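PDB 6NZS: dextranase from Pseudarthrobacter oxydans, which hydrolyses internal alpha-1,6-glucosidic linkages of dextran, acting as an endo-dextranase of glycoside hydrolase family 49. Local coordinates for residues M379-F384 and I400-I405; V428-V433 and F476-V481. All coordinates share one frame; numbering follows the deposited sequence.

Contact 1: M379-F384 and I400-I405; sequences MKNTFF and IDNTVI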
loop_
_atom_site.group_PDB
_atom_site.type_symbol
_atom_site.label_atom_id
_atom_site.label_comp_id
_atom_site.label_asym_id
_atom_site.label_seq_id
_atom_site.Cartn_x
_atom_site.Cartn_y
_atom_site.Cartn_z
ATOM N N MET A 379 -3.727 -6.019 11.585
ATOM C CA MET A 379 -3.814 -4.757 10.862
ATOM C C MET A 379 -5.249 -4.542 10.416
ATOM O O MET A 379 -5.893 -5.468 9.918
ATOM C CB MET A 379 -2.896 -4.739 9.636
ATOM C CG MET A 379 -2.972 -3.439 8.847
ATOM S SD MET A 379 -1.626 -3.265 7.669
ATOM C CE MET A 379 -2.171 -4.359 6.343
ATOM N N LYS A 380 -5.755 -3.321 10.596
ATOM C CA LYS A 380 -7.092 -3.004 10.116
ATOM C C LYS A 380 -7.158 -1.575 9.606
ATOM O O LYS A 380 -6.476 -0.682 10.116
ATOM C CB LYS A 380 -8.165 -3.240 11.186
ATOM C CG LYS A 380 -7.995 -2.442 12.446
ATOM C CD LYS A 380 -9.029 -2.879 13.480
ATOM C CE LYS A 380 -8.950 -2.041 14.742
ATOM N NZ LYS A 380 -10.265 -1.977 15.443
ATOM N N ASN A 381 -8.009 -1.375 8.596
ATOM C CA ASN A 381 -8.426 -0.040 8.174
ATOM C C ASN A 381 -7.266 0.749 7.579
ATOM O O ASN A 381 -6.859 1.771 8.138
ATOM C CB ASN A 381 -9.063 0.726 9.347
ATOM C CG ASN A 381 -10.122 -0.088 10.080
ATOM O OD1 ASN A 381 -10.830 -0.894 9.482
ATOM N ND2 ASN A 381 -10.243 0.137 11.391
ATOM N N THR A 382 -6.743 0.301 6.439
ATOM C CA THR A 382 -5.521 0.861 5.879
ATOM C C THR A 382 -5.690 1.129 4.388
ATOM O O THR A 382 -6.616 0.627 3.741
ATOM C CB THR A 382 -4.332 -0.087 6.066
ATOM O OG1 THR A 382 -4.612 -1.324 5.401
ATOM C CG2 THR A 382 -4.061 -0.361 7.536
ATOM N N PHE A 383 -4.781 1.953 3.855
ATOM C CA PHE A 383 -4.673 2.219 2.421
ATOM C C PHE A 383 -3.221 2.035 2.014
ATOM O O PHE A 383 -2.330 2.621 2.634
ATOM C CB PHE A 383 -5.113 3.657 2.078
ATOM C CG PHE A 383 -4.877 4.023 0.635
ATOM C CD1 PHE A 383 -5.821 3.716 -0.332
ATOM C CD2 PHE A 383 -3.699 4.647 0.241
ATOM C CE1 PHE A 383 -5.601 4.037 -1.681
ATOM C CE2 PHE A 383 -3.463 4.963 -1.105
ATOM C CZ PHE A 383 -4.415 4.659 -2.063
ATOM N N PHE A 384 -2.976 1.243 0.969
ATOM C CA PHE A 384 -1.621 1.047 0.463
ATOM C C PHE A 384 -1.553 1.356 -1.021
ATOM O O PHE A 384 -2.235 0.713 -1.826
ATOM C CB PHE A 384 -1.149 -0.391 0.670
ATOM C CG PHE A 384 -0.819 -0.711 2.092
ATOM C CD1 PHE A 384 -1.800 -1.149 2.964
ATOM C CD2 PHE A 384 0.479 -0.574 2.557
ATOM C CE1 PHE A 384 -1.497 -1.436 4.291
ATOM C CE2 PHE A 384 0.803 -0.862 3.882
ATOM C CZ PHE A 384 -0.190 -1.295 4.748
ATOM N N ILE A 400 -5.523 -9.534 8.984
ATOM C CA ILE A 400 -5.679 -8.256 8.289
ATOM C C ILE A 400 -7.142 -8.090 7.906
ATOM O O ILE A 400 -7.758 -9.028 7.391
ATOM C CB ILE A 400 -4.813 -8.206 7.013
ATOM C CG1 ILE A 400 -3.334 -8.379 7.344
ATOM C CG2 ILE A 400 -5.043 -6.895 6.262
ATOM C CD1 ILE A 400 -2.436 -8.442 6.115
ATOM N N ASP A 401 -7.690 -6.890 8.117
ATOM C CA ASP A 401 -9.036 -6.577 7.655
ATOM C C ASP A 401 -9.089 -5.175 7.064
ATOM O O ASP A 401 -8.451 -4.250 7.577
ATOM C CB ASP A 401 -10.083 -6.676 8.777
ATOM C CG ASP A 401 -11.487 -6.440 8.266
ATOM O OD1 ASP A 401 -11.928 -7.190 7.375
ATOM O OD2 ASP A 401 -12.149 -5.494 8.726
ATOM N N ASN A 402 -9.887 -5.019 6.004
ATOM C CA ASN A 402 -10.268 -3.704 5.494
ATOM C C ASN A 402 -9.078 -2.935 4.927
ATOM O O ASN A 402 -8.718 -1.858 5.426
ATOM C CB ASN A 402 -11.011 -2.894 6.568
ATOM C CG ASN A 402 -11.652 -1.647 6.012
ATOM O OD1 ASN A 402 -11.936 -1.562 4.808
ATOM N ND2 ASN A 402 -11.889 -0.668 6.879
ATOM N N THR A 403 -8.491 -3.473 3.863
ATOM C CA THR A 403 -7.338 -2.881 3.189
ATOM C C THR A 403 -7.767 -2.421 1.806
ATOM O O THR A 403 -8.247 -3.233 1.005
ATOM C CB THR A 403 -6.215 -3.903 3.015
ATOM O OG1 THR A 403 -6.008 -4.650 4.226
ATOM C CG2 THR A 403 -4.911 -3.210 2.653
ATOM N N VAL A 404 -7.568 -1.138 1.518
ATOM C CA VAL A 404 -7.774 -0.570 0.189
ATOM C C VAL A 404 -6.401 -0.429 -0.452
ATOM O O VAL A 404 -5.475 0.100 0.176
ATOM C CB VAL A 404 -8.470 0.797 0.295
ATOM C CG1 VAL A 404 -8.548 1.470 -1.072
ATOM C CG2 VAL A 404 -9.872 0.645 0.901
ATOM N N ILE A 405 -6.253 -0.920 -1.687
ATOM C CA ILE A 405 -4.943 -0.997 -2.331
ATOM C C ILE A 405 -5.002 -0.355 -3.710
ATOM O O ILE A 405 -5.879 -0.683 -4.517
ATOM C CB ILE A 405 -4.448 -2.452 -2.440
ATOM C CG1 ILE A 405 -4.301 -3.065 -1.036
ATOM C CG2 ILE A 405 -3.132 -2.507 -3.234
ATOM C CD1 ILE A 405 -3.970 -4.559 -1.047
HETATM O O HOH W 1 -11.668 -3.476 10.476
HETATM O O HOH W 2 -5.820 -3.434 6.667
#
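Two donors grip OD1 of Asn381: the side-chain amide of Asn402, with ND2 2.8 Å from that oxygen, and a water at 2.9 Å from the same OD1 that also donates to Asp401 OD2. The amide bond is nearly straight (168° at the hydrogen), and OD1 lies close to the plane of the Asn402 amide. The two amide planes are steeply turned, 73° apart, and the donor comes in tilted from the plane of the Asn381 carbonyl. Both asparagines have left-handed backbone conformations, which bend the two chains at the same level; because CG of Asn402 is anti to its backbone N (chi1 -169°), its amide reaches across to its partner.

On either side of this bend the backbones pair in parallel register, Met379 beside Ile400 and Phe384 beside Ile405. Val404 N donates to Thr382 O at 3.0 Å, and Phe384 N to Val404 O at 2.9 Å.

On the face carrying Thr382 and Thr403, a second water joins the two OG1 hydroxyls, 2.7 Å from Thr382 OG1, and donates to Asp401 O. The Thr403 methyl CG2 meets both Thr382 OG1 and, at 3.7 Å, CD1 of the Phe384 ring. Met379 and Ile400 run side by side, their CE and CG2 methyls touching. The other face has Val404 CG1 at the edge of the Phe383 ring, 3.6 Å from CD1. Arg145, from a strand of the N-terminal Ig-like domain, touches Asn381, Phe383 and Asn402.

Asp401 OD1 turns to Thr429 and Asn430 on the next strand. The chemistry is thus that of a solenoid corner: amide-to-amide bonding bridges successive coils where the chain bends, and water satisfies buried hydroxyls beside the apolar rows.

Contact 2: V428-V433 and F476-V481; sequences VTNTTV and FENITV
The side-chain amides of Asn430 and Asn478 lie side by side and point the same way, their planes 31° apart. Asn478 ND2 donates to Asn430 OD1 at 3.0 Å, the acceptor near the plane of the Asn478 amide while the donor stands 34° off the Asn430 carbonyl plane. In both residues CG sits beside the backbone N, which explains their matching orientation. Each amide also has an outer bond: Asn430 ND2 to Asp401, Asn478 OD1 to Asn504. The other flat group, the Phe476 ring, takes Val428 obliquely, with CD2 3.7 Å from Val428 CB and CE2 against Val428 CG2.

Parallel backbone bonds run past the asparagines. Thr431 N meets Asn478 O at 2.9 Å, and Val433 N closes on Thr480 O at 2.7 Å. A water bound to Thr431 OG1 sits on the same face as Val428. On the opposite face a second water donates to Thr431 O and lies 2.7 Å from Thr480 OG1, whose partner on the next coil is Asn506. Here too Thr432 and Thr480 stand alongside each other through their methyls.

Strands 398-407 and 495-507 flank the pair, Val428 resting on Ile400 and Ile479 on Leu505. Phe476 and Ile479 both touch Ile414 of strand 414-415, in another sheet of the beta-helix, so their face looks into the solenoid core.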
loop_
_atom_site.group_PDB
_atom_site.type_symbol
_atom_site.label_atom_id
_atom_site.label_comp_id
_atom_site.label_asym_id
_atom_site.label_seq_id
_atom_site.Cartn_x
_atom_site.Cartn_y
_atom_site.Cartn_z
ATOM N N VAL A 428 -6.908 -12.888 6.029
ATOM C CA VAL A 428 -6.935 -11.580 5.374
ATOM C C VAL A 428 -8.322 -11.377 4.780
ATOM O O VAL A 428 -8.705 -12.083 3.837
ATOM C CB VAL A 428 -5.867 -11.473 4.273
ATOM C CG1 VAL A 428 -5.940 -10.114 3.562
ATOM C CG2 VAL A 428 -4.476 -11.722 4.819
ATOM N N THR A 429 -9.060 -10.396 5.295
ATOM C CA THR A 429 -10.445 -10.193 4.896
ATOM C C THR A 429 -10.668 -8.785 4.351
ATOM O O THR A 429 -10.052 -7.813 4.800
ATOM C CB THR A 429 -11.409 -10.476 6.062
ATOM O OG1 THR A 429 -11.032 -9.687 7.198
ATOM C CG2 THR A 429 -11.365 -11.955 6.434
ATOM N N ASN A 430 -11.557 -8.683 3.362
ATOM C CA ASN A 430 -12.079 -7.395 2.893
ATOM C C ASN A 430 -10.984 -6.502 2.310
ATOM O O ASN A 430 -10.729 -5.387 2.773
ATOM C CB ASN A 430 -12.901 -6.703 3.985
ATOM C CG ASN A 430 -14.093 -7.527 4.370
ATOM O OD1 ASN A 430 -14.840 -7.970 3.501
ATOM N ND2 ASN A 430 -14.237 -7.811 5.657
ATOM N N THR A 431 -10.344 -7.031 1.276
ATOM C CA THR A 431 -9.321 -6.327 0.509
ATOM C C THR A 431 -9.967 -5.823 -0.768
ATOM O O THR A 431 -10.666 -6.581 -1.447
ATOM C CB THR A 431 -8.191 -7.294 0.144
ATOM O OG1 THR A 431 -7.699 -7.949 1.326
ATOM C CG2 THR A 431 -7.051 -6.558 -0.554
ATOM N N THR A 432 -9.751 -4.550 -1.093
ATOM C CA THR A 432 -10.199 -4.008 -2.370
ATOM C C THR A 432 -8.995 -3.434 -3.095
ATOM O O THR A 432 -8.399 -2.451 -2.637
ATOM C CB THR A 432 -11.279 -2.946 -2.195
ATOM O OG1 THR A 432 -12.348 -3.477 -1.401
ATOM C CG2 THR A 432 -11.850 -2.546 -3.536
ATOM N N VAL A 433 -8.655 -4.036 -4.232
ATOM C CA VAL A 433 -7.603 -3.530 -5.102
ATOM C C VAL A 433 -8.305 -2.624 -6.106
ATOM O O VAL A 433 -8.871 -3.090 -7.096
ATOM C CB VAL A 433 -6.850 -4.672 -5.786
ATOM C CG1 VAL A 433 -5.639 -4.154 -6.565
ATOM C CG2 VAL A 433 -6.401 -5.718 -4.736
ATOM N N PHE A 476 -7.991 -16.111 2.617
ATOM C CA PHE A 476 -8.175 -14.783 2.042
ATOM C C PHE A 476 -9.636 -14.711 1.627
ATOM O O PHE A 476 -10.048 -15.422 0.705
ATOM C CB PHE A 476 -7.276 -14.602 0.818
ATOM C CG PHE A 476 -5.820 -14.824 1.095
ATOM C CD1 PHE A 476 -5.259 -16.082 0.967
ATOM C CD2 PHE A 476 -5.008 -13.775 1.486
ATOM C CE1 PHE A 476 -3.909 -16.294 1.227
ATOM C CE2 PHE A 476 -3.670 -13.976 1.753
ATOM C CZ PHE A 476 -3.113 -15.228 1.627
ATOM N N GLU A 477 -10.423 -13.872 2.291
ATOM C CA GLU A 477 -11.857 -13.801 2.029
ATOM C C GLU A 477 -12.237 -12.384 1.639
ATOM O O GLU A 477 -12.014 -11.446 2.414
ATOM C CB GLU A 477 -12.683 -14.259 3.235
ATOM C CG GLU A 477 -14.176 -14.127 2.988
ATOM C CD GLU A 477 -15.029 -14.992 3.893
ATOM O OE1 GLU A 477 -14.465 -15.777 4.682
ATOM O OE2 GLU A 477 -16.270 -14.884 3.799
ATOM N N ASN A 478 -12.841 -12.252 0.450
ATOM C CA ASN A 478 -13.249 -10.992 -0.165
ATOM C C ASN A 478 -12.030 -10.229 -0.663
ATOM O O ASN A 478 -11.407 -9.473 0.086
ATOM C CB ASN A 478 -14.139 -10.144 0.756
ATOM C CG ASN A 478 -15.359 -10.897 1.230
ATOM O OD1 ASN A 478 -15.867 -11.776 0.535
ATOM N ND2 ASN A 478 -15.831 -10.565 2.423
ATOM N N ILE A 479 -11.670 -10.453 -1.922
ATOM C CA ILE A 479 -10.643 -9.677 -2.605
ATOM C C ILE A 479 -11.314 -9.127 -3.851
ATOM O O ILE A 479 -11.503 -9.849 -4.839
ATOM C CB ILE A 479 -9.406 -10.501 -2.968
ATOM C CG1 ILE A 479 -8.834 -11.244 -1.753
ATOM C CG2 ILE A 479 -8.356 -9.575 -3.579
ATOM C CD1 ILE A 479 -7.690 -12.193 -2.120
ATOM N N THR A 480 -11.693 -7.858 -3.805
ATOM C CA THR A 480 -12.398 -7.211 -4.899
ATOM C C THR A 480 -11.384 -6.465 -5.754
ATOM O O THR A 480 -10.679 -5.581 -5.257
ATOM C CB THR A 480 -13.441 -6.255 -4.325
ATOM O OG1 THR A 480 -14.417 -7.015 -3.590
ATOM C CG2 THR A 480 -14.132 -5.481 -5.434
ATOM N N VAL A 481 -11.288 -6.843 -7.025
ATOM C CA VAL A 481 -10.333 -6.247 -7.955
ATOM C C VAL A 481 -11.133 -5.480 -8.995
ATOM O O VAL A 481 -11.897 -6.066 -9.774
ATOM C CB VAL A 481 -9.439 -7.305 -8.609
ATOM C CG1 VAL A 481 -8.421 -6.642 -9.529
ATOM C CG2 VAL A 481 -8.742 -8.139 -7.532
HETATM O O HOH W 3 -9.058 -10.305 1.551
HETATM O O HOH W 4 -13.460 -7.139 -1.022
#

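How the contacts relate
Contacts 1 and 2 follow one another along the beta-helix, their centres 9 Å apart, because strands 398-407 and 423-435 are neighbours. The second strand of contact 1 therefore pairs with the first of contact 2: Ile405 N lies 2.8 Å from Thr432 O, a probable hydrogen bond, and Asp401 OD1 is 2.7 Å from Thr429 OG1. Inside the solenoid, Ile405 CD1 packs on Thr431 CG2 at 3.7 Å. With Asn381, Asn402, Asn430 and Asn478 at the same corner of four successive coils, the two amide pairs form one asparagine row, in which Asp401 joins the middle coils by binding Asn430 ND2.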